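Long-range contacts in extracellular solute-binding protein family 1 (Kribbella flavida, PDB 5IXP), which probably binds a solute outside the membrane and delivers it to an ABC transporter, as solute-binding proteins of its family do: residues Lys88-Asp93 against Pro311-Ala316; Gln299-Phe304 against Tyr317-Val322. One frame throughout, in Å; residues are numbered along the deposited sequence. Where two conformers were deposited one is given.

Contact 1 of 2, residues Lys88-Asp93 against Pro311-Ala316; sequences KSRWLD and PSTVDA. With FMT (formic acid), chain B.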
loop_
_atom_site.group_PDB
_atom_site.type_symbol
_atom_site.label_atom_id
_atom_site.label_comp_id
_atom_site.label_asym_id
_atom_site.label_seq_id
_atom_site.Cartn_x
_atom_site.Cartn_y
_atom_site.Cartn_z
ATOM N N LYS A 88 -18.409 11.218 -0.453
ATOM C CA LYS A 88 -17.813 10.079 -1.154
ATOM C C LYS A 88 -16.974 10.478 -2.372
ATOM O O LYS A 88 -15.838 10.011 -2.543
ATOM C CB LYS A 88 -18.939 9.122 -1.566
ATOM C CG LYS A 88 -18.661 7.663 -1.295
ATOM C CD LYS A 88 -19.954 6.873 -1.075
ATOM C CE LYS A 88 -20.841 6.852 -2.316
ATOM N NZ LYS A 88 -22.062 6.014 -2.108
ATOM N N SER A 89 -17.517 11.361 -3.217
ATOM C CA SER A 89 -16.865 11.792 -4.456
ATOM C C SER A 89 -15.568 12.570 -4.236
ATOM O O SER A 89 -14.849 12.832 -5.211
ATOM C CB SER A 89 -17.834 12.656 -5.241
ATOM O OG SER A 89 -18.331 13.659 -4.378
ATOM N N ARG A 90 -15.275 12.973 -2.999
ATOM C CA ARG A 90 -13.998 13.606 -2.681
ATOM C C ARG A 90 -12.830 12.670 -2.959
ATOM O O ARG A 90 -11.760 13.116 -3.392
ATOM C CB ARG A 90 -14.015 14.038 -1.204
ATOM C CG ARG A 90 -12.667 14.237 -0.566
ATOM C CD ARG A 90 -12.752 14.193 0.965
ATOM N NE ARG A 90 -13.412 15.372 1.527
ATOM C CZ ARG A 90 -13.506 15.622 2.829
ATOM N NH1 ARG A 90 -14.109 16.725 3.249
ATOM N NH2 ARG A 90 -12.984 14.770 3.713
ATOM N N TRP A 91 -13.017 11.374 -2.724
ATOM C CA TRP A 91 -11.951 10.385 -2.793
ATOM C C TRP A 91 -11.994 9.599 -4.100
ATOM O O TRP A 91 -13.038 9.476 -4.745
ATOM C CB TRP A 91 -12.060 9.394 -1.633
ATOM C CG TRP A 91 -11.687 9.915 -0.270
ATOM C CD1 TRP A 91 -10.430 9.989 0.266
ATOM C CD2 TRP A 91 -12.581 10.390 0.741
ATOM N NE1 TRP A 91 -10.485 10.500 1.543
ATOM C CE2 TRP A 91 -11.796 10.747 1.861
ATOM C CE3 TRP A 91 -13.968 10.542 0.810
ATOM C CZ2 TRP A 91 -12.352 11.266 3.031
ATOM C CZ3 TRP A 91 -14.525 11.056 1.983
ATOM C CH2 TRP A 91 -13.712 11.413 3.076
ATOM N N LEU A 92 -10.834 9.051 -4.471
ATOM C CA LEU A 92 -10.789 7.965 -5.441
ATOM C C LEU A 92 -11.765 6.873 -5.028
ATOM O O LEU A 92 -11.840 6.507 -3.851
ATOM C CB LEU A 92 -9.370 7.395 -5.527
ATOM C CG LEU A 92 -8.321 8.349 -6.095
ATOM C CD1 LEU A 92 -6.935 7.915 -5.688
ATOM C CD2 LEU A 92 -8.453 8.421 -7.634
ATOM N N ASP A 93 -12.523 6.356 -5.998
ATOM C CA ASP A 93 -13.568 5.393 -5.660
ATOM C C ASP A 93 -12.995 4.151 -4.975
ATOM O O ASP A 93 -13.596 3.625 -4.027
ATOM C CB ASP A 93 -14.381 5.017 -6.905
ATOM C CG ASP A 93 -13.516 4.552 -8.086
ATOM O OD1 ASP A 93 -14.114 4.229 -9.142
ATOM O OD2 ASP A 93 -12.264 4.512 -7.986
ATOM N N PRO A 311 -1.808 12.347 -1.546
ATOM C CA PRO A 311 -3.246 12.484 -1.254
ATOM C C PRO A 311 -4.087 11.419 -1.941
ATOM O O PRO A 311 -3.751 10.923 -3.017
ATOM C CB PRO A 311 -3.593 13.874 -1.805
ATOM C CG PRO A 311 -2.301 14.623 -1.783
ATOM C CD PRO A 311 -1.251 13.574 -2.137
ATOM N N SER A 312 -5.204 11.076 -1.303
ATOM C CA SER A 312 -6.199 10.212 -1.922
ATOM C C SER A 312 -7.423 10.985 -2.397
ATOM O O SER A 312 -8.383 10.372 -2.870
ATOM C CB SER A 312 -6.621 9.098 -0.957
ATOM O OG SER A 312 -7.286 9.601 0.198
ATOM N N THR A 313 -7.404 12.311 -2.287
ATOM C CA THR A 313 -8.535 13.155 -2.650
ATOM C C THR A 313 -8.294 13.749 -4.034
ATOM O O THR A 313 -7.267 14.403 -4.264
ATOM C CB THR A 313 -8.720 14.272 -1.620
ATOM O OG1 THR A 313 -7.460 14.928 -1.401
ATOM C CG2 THR A 313 -9.231 13.708 -0.286
ATOM N N VAL A 314 -9.244 13.540 -4.950
ATOM C CA VAL A 314 -8.959 13.847 -6.355
ATOM C C VAL A 314 -8.750 15.341 -6.583
ATOM O O VAL A 314 -8.014 15.734 -7.501
ATOM C CB VAL A 314 -10.066 13.295 -7.271
ATOM C CG1 VAL A 314 -10.099 11.771 -7.209
ATOM C CG2 VAL A 314 -11.424 13.891 -6.902
ATOM N N ASP A 315 -9.386 16.200 -5.779
ATOM C CA ASP A 315 -9.203 17.636 -5.977
ATOM C C ASP A 315 -7.758 18.057 -5.750
ATOM O O ASP A 315 -7.302 19.033 -6.351
ATOM C CB ASP A 315 -10.109 18.442 -5.045
ATOM C CG ASP A 315 -11.562 18.412 -5.462
ATOM O OD1 ASP A 315 -11.859 17.870 -6.537
ATOM O OD2 ASP A 315 -12.412 18.935 -4.699
ATOM N N ALA A 316 -7.036 17.363 -4.866
ATOM C CA ALA A 316 -5.647 17.717 -4.617
ATOM C C ALA A 316 -4.793 17.550 -5.866
ATOM O O ALA A 316 -3.747 18.202 -5.985
ATOM C CB ALA A 316 -5.074 16.875 -3.467
HETATM C C FMT B . -14.810 18.274 0.308
HETATM O O1 FMT B . -14.475 18.937 1.286
HETATM O O2 FMT B . -14.041 17.549 -0.321
HETATM O O HOH W 1 -11.203 15.725 -3.648
#
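The backbone O of Arg90 is gripped from two directions: Val314 N donates to it at 3.0 Å, and a water that also accepts from Asp315 N donates to it at 2.7 Å. Two residues on, Leu92 N returns a nearly straight bond (167°) to Ser312 O, 3.2 Å away. Together the two backbone bonds make a single beta bridge centred on Trp91 and Thr313. Beside it, the aliphatic part of Arg90 runs alongside Thr313, CG touching CG2 at 3.5 Å. With CG turned anti to the backbone N (chi1 158°) and a bend at chi3, the chain brings CD over one face of the Trp91 indole and presents NE and NH1 edge-on to a formic acid molecule, probably from the crystallisation liquor, while NH2 bonds to Ala292 O. Thr313 CG2 also lies over the indole, 4.2 Å from the centroid of its five-membered ring, a CH-pi contact that suits a branched side chain with a methyl to offer. A leucine in place of Arg90 would probably leave Ala292 O without this donor and the formic acid without its double grip. Leu92 CD2 meets Val314 CG1 at 3.8 Å, an apolar touch beside the bridge. Trp91 NE1 and Ser312 OG are satisfied by Gly110 O and Thr111 O of strand 108-121. The arrangement is an isolated beta bridge between two loops, set beside the mixed sheet of a periplasmic-binding-protein fold.

Contact 2 of 2, residues Gln299-Phe304 against Tyr317-Val322; sequences QQIKVF and YESEQV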
loop_
_atom_site.group_PDB
_atom_site.type_symbol
_atom_site.label_atom_id
_atom_site.label_comp_id
_atom_site.label_asym_id
_atom_site.label_seq_id
_atom_site.Cartn_x
_atom_site.Cartn_y
_atom_site.Cartn_z
ATOM N N GLN A 299 -6.434 19.872 3.499
ATOM C CA GLN A 299 -5.584 19.311 4.540
ATOM C C GLN A 299 -4.653 18.244 3.985
ATOM O O GLN A 299 -3.497 18.148 4.410
ATOM C CB GLN A 299 -6.438 18.761 5.682
ATOM C CG GLN A 299 -6.881 19.868 6.660
ATOM C CD GLN A 299 -7.777 20.902 6.007
ATOM O OE1 GLN A 299 -7.355 22.031 5.749
ATOM N NE2 GLN A 299 -9.029 20.526 5.747
ATOM N N GLN A 300 -5.119 17.451 3.020
ATOM C CA GLN A 300 -4.213 16.468 2.432
ATOM C C GLN A 300 -3.071 17.146 1.683
ATOM O O GLN A 300 -1.946 16.624 1.660
ATOM C CB GLN A 300 -4.988 15.510 1.529
ATOM C CG GLN A 300 -6.068 14.727 2.288
ATOM C CD GLN A 300 -6.189 13.292 1.802
ATOM O OE1 GLN A 300 -5.408 12.846 0.972
ATOM N NE2 GLN A 300 -7.169 12.572 2.315
ATOM N N ILE A 301 -3.319 18.322 1.102
ATOM C CA ILE A 301 -2.227 19.075 0.490
ATOM C C ILE A 301 -1.235 19.545 1.549
ATOM O O ILE A 301 -0.017 19.462 1.354
ATOM C CB ILE A 301 -2.781 20.248 -0.335
ATOM C CG1 ILE A 301 -3.500 19.705 -1.574
ATOM C CG2 ILE A 301 -1.649 21.213 -0.706
ATOM C CD1 ILE A 301 -4.367 20.715 -2.266
ATOM N N LYS A 302 -1.730 20.039 2.691
ATOM C CA LYS A 302 -0.819 20.463 3.753
ATOM C C LYS A 302 0.051 19.306 4.231
ATOM O O LYS A 302 1.259 19.474 4.443
ATOM C CB LYS A 302 -1.602 21.054 4.923
ATOM C CG LYS A 302 -2.321 22.335 4.600
ATOM C CD LYS A 302 -3.239 22.708 5.755
ATOM C CE LYS A 302 -4.230 23.783 5.378
ATOM N NZ LYS A 302 -5.301 23.896 6.403
ATOM N N VAL A 303 -0.548 18.123 4.402
ATOM C CA VAL A 303 0.204 16.947 4.833
ATOM C C VAL A 303 1.220 16.549 3.770
ATOM O O VAL A 303 2.365 16.202 4.086
ATOM C CB VAL A 303 -0.769 15.792 5.156
ATOM C CG1 VAL A 303 -0.018 14.478 5.360
ATOM C CG2 VAL A 303 -1.646 16.138 6.391
ATOM N N PHE A 304 0.817 16.593 2.496
ATOM C CA PHE A 304 1.747 16.304 1.408
ATOM C C PHE A 304 2.981 17.205 1.476
ATOM O O PHE A 304 4.112 16.733 1.324
ATOM C CB PHE A 304 1.037 16.467 0.061
ATOM C CG PHE A 304 1.951 16.335 -1.129
ATOM C CD1 PHE A 304 2.385 15.087 -1.547
ATOM C CD2 PHE A 304 2.353 17.461 -1.846
ATOM C CE1 PHE A 304 3.224 14.959 -2.653
ATOM C CE2 PHE A 304 3.188 17.338 -2.948
ATOM C CZ PHE A 304 3.622 16.089 -3.352
ATOM N N TYR A 317 -5.218 16.703 -6.805
ATOM C CA TYR A 317 -4.442 16.484 -8.022
ATOM C C TYR A 317 -4.545 17.653 -8.986
ATOM O O TYR A 317 -3.811 17.680 -9.978
ATOM C CB TYR A 317 -4.888 15.201 -8.731
ATOM C CG TYR A 317 -4.857 13.954 -7.866
ATOM C CD1 TYR A 317 -4.085 13.893 -6.707
ATOM C CD2 TYR A 317 -5.603 12.833 -8.217
ATOM C CE1 TYR A 317 -4.062 12.751 -5.921
ATOM C CE2 TYR A 317 -5.587 11.692 -7.444
ATOM C CZ TYR A 317 -4.816 11.654 -6.292
ATOM O OH TYR A 317 -4.802 10.508 -5.522
ATOM N N GLU A 318 -5.433 18.605 -8.731
ATOM C CA GLU A 318 -5.486 19.831 -9.513
ATOM C C GLU A 318 -4.575 20.906 -8.946
ATOM O O GLU A 318 -4.485 21.996 -9.524
ATOM C CB GLU A 318 -6.923 20.371 -9.590
ATOM C CG GLU A 318 -7.987 19.311 -9.801
ATOM C CD GLU A 318 -8.261 19.008 -11.262
ATOM O OE1 GLU A 318 -7.312 19.019 -12.074
ATOM O OE2 GLU A 318 -9.440 18.753 -11.596
ATOM N N SER A 319 -3.903 20.630 -7.835
ATOM C CA SER A 319 -3.036 21.606 -7.195
ATOM C C SER A 319 -1.635 21.524 -7.774
ATOM O O SER A 319 -1.050 20.439 -7.836
ATOM C CB SER A 319 -2.966 21.375 -5.692
ATOM O OG SER A 319 -1.971 22.208 -5.131
ATOM N N GLU A 320 -1.088 22.676 -8.166
ATOM C CA GLU A 320 0.301 22.716 -8.602
ATOM C C GLU A 320 1.252 22.275 -7.500
ATOM O O GLU A 320 2.360 21.827 -7.803
ATOM C CB GLU A 320 0.672 24.121 -9.093
ATOM N N GLN A 321 0.862 22.402 -6.226
ATOM C CA GLN A 321 1.711 21.876 -5.158
ATOM C C GLN A 321 2.016 20.404 -5.395
ATOM O O GLN A 321 3.145 19.946 -5.179
ATOM C CB GLN A 321 1.044 22.077 -3.794
ATOM C CG GLN A 321 0.985 23.530 -3.334
ATOM C CD GLN A 321 2.363 24.134 -3.137
ATOM O OE1 GLN A 321 3.305 23.448 -2.739
ATOM N NE2 GLN A 321 2.490 25.422 -3.429
ATOM N N VAL A 322 1.031 19.654 -5.884
ATOM C CA VAL A 322 1.257 18.236 -6.151
ATOM C C VAL A 322 1.899 18.035 -7.518
ATOM O O VAL A 322 2.950 17.401 -7.637
ATOM C CB VAL A 322 -0.061 17.445 -6.032
ATOM C CG1 VAL A 322 0.137 16.011 -6.509
ATOM C CG2 VAL A 322 -0.572 17.475 -4.606
#
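This is an apolar contact between helix 297-307 and the N-terminal end of the short helix 320-323 with its N-cap residue, lying beside strand 310-311 with its centre about 19 Å from the centre of the chain. Ile301 and Phe304, three residues apart and so on neighbouring positions of one helical face, both point at this N-terminal end. Ile301 reaches it with two branches: CD1 comes up to Ser319 CB, which points at the helix, at 3.8 Å, while CG2 approaches Gln321 CB at 4.2 Å, the two side chains crossing at about a right angle. A beta-branched residue suits this place because one side chain can meet both partners. Phe304 has its CG anti to the backbone N (chi1 174°), which carries the ring to the backbone of Gln321 and the side chain of Val322. There Val322 CG2 sits over one face, offset toward the rim and 4.3 Å from the ring centroid, a CH-pi contact. The edge of the same ring is used differently, for Phe304 CE2 lies 3.4 Å from the backbone O of Gln321, close to the ring plane, where the slightly positive ring hydrogens can face a carbonyl oxygen. Serine is apt at the N-cap: Ser319 OG, anti to the backbone N (chi1 171°), accepts from Gln321 N at 3.0 Å, which gives the helix start a local acceptor. Val322 also touches Val340 of helix 335-344, and Phe304 touches Pro311. With the cap made locally and mainly carbon atoms meeting between the segments, cohesion here probably rests on shape and burial more than on directed bonds.

In the fold
From the N terminus the chain first passes 88-93, between helices 84-87 and 93-98, then runs through strand 108-121 and much of the fold before reaching helix 297-307. Contact 1 closes the long loop, 217 residues between its segments, when 311-316 returns beside 88-93; contact 2 closes a short one of 12 residues. The two cross, since 299-304 precedes 311-316 and 317-322 follows it directly. Their centres lie 11 Å apart and they touch: Ser312 N bonds to Gln300 OE1, and Pro311 O to Tyr317 OH. Together they tie the 88-93 loop, helix 297-307 and the approach to helix 320-323 around strand 310-311, which pairs with strand 108-121.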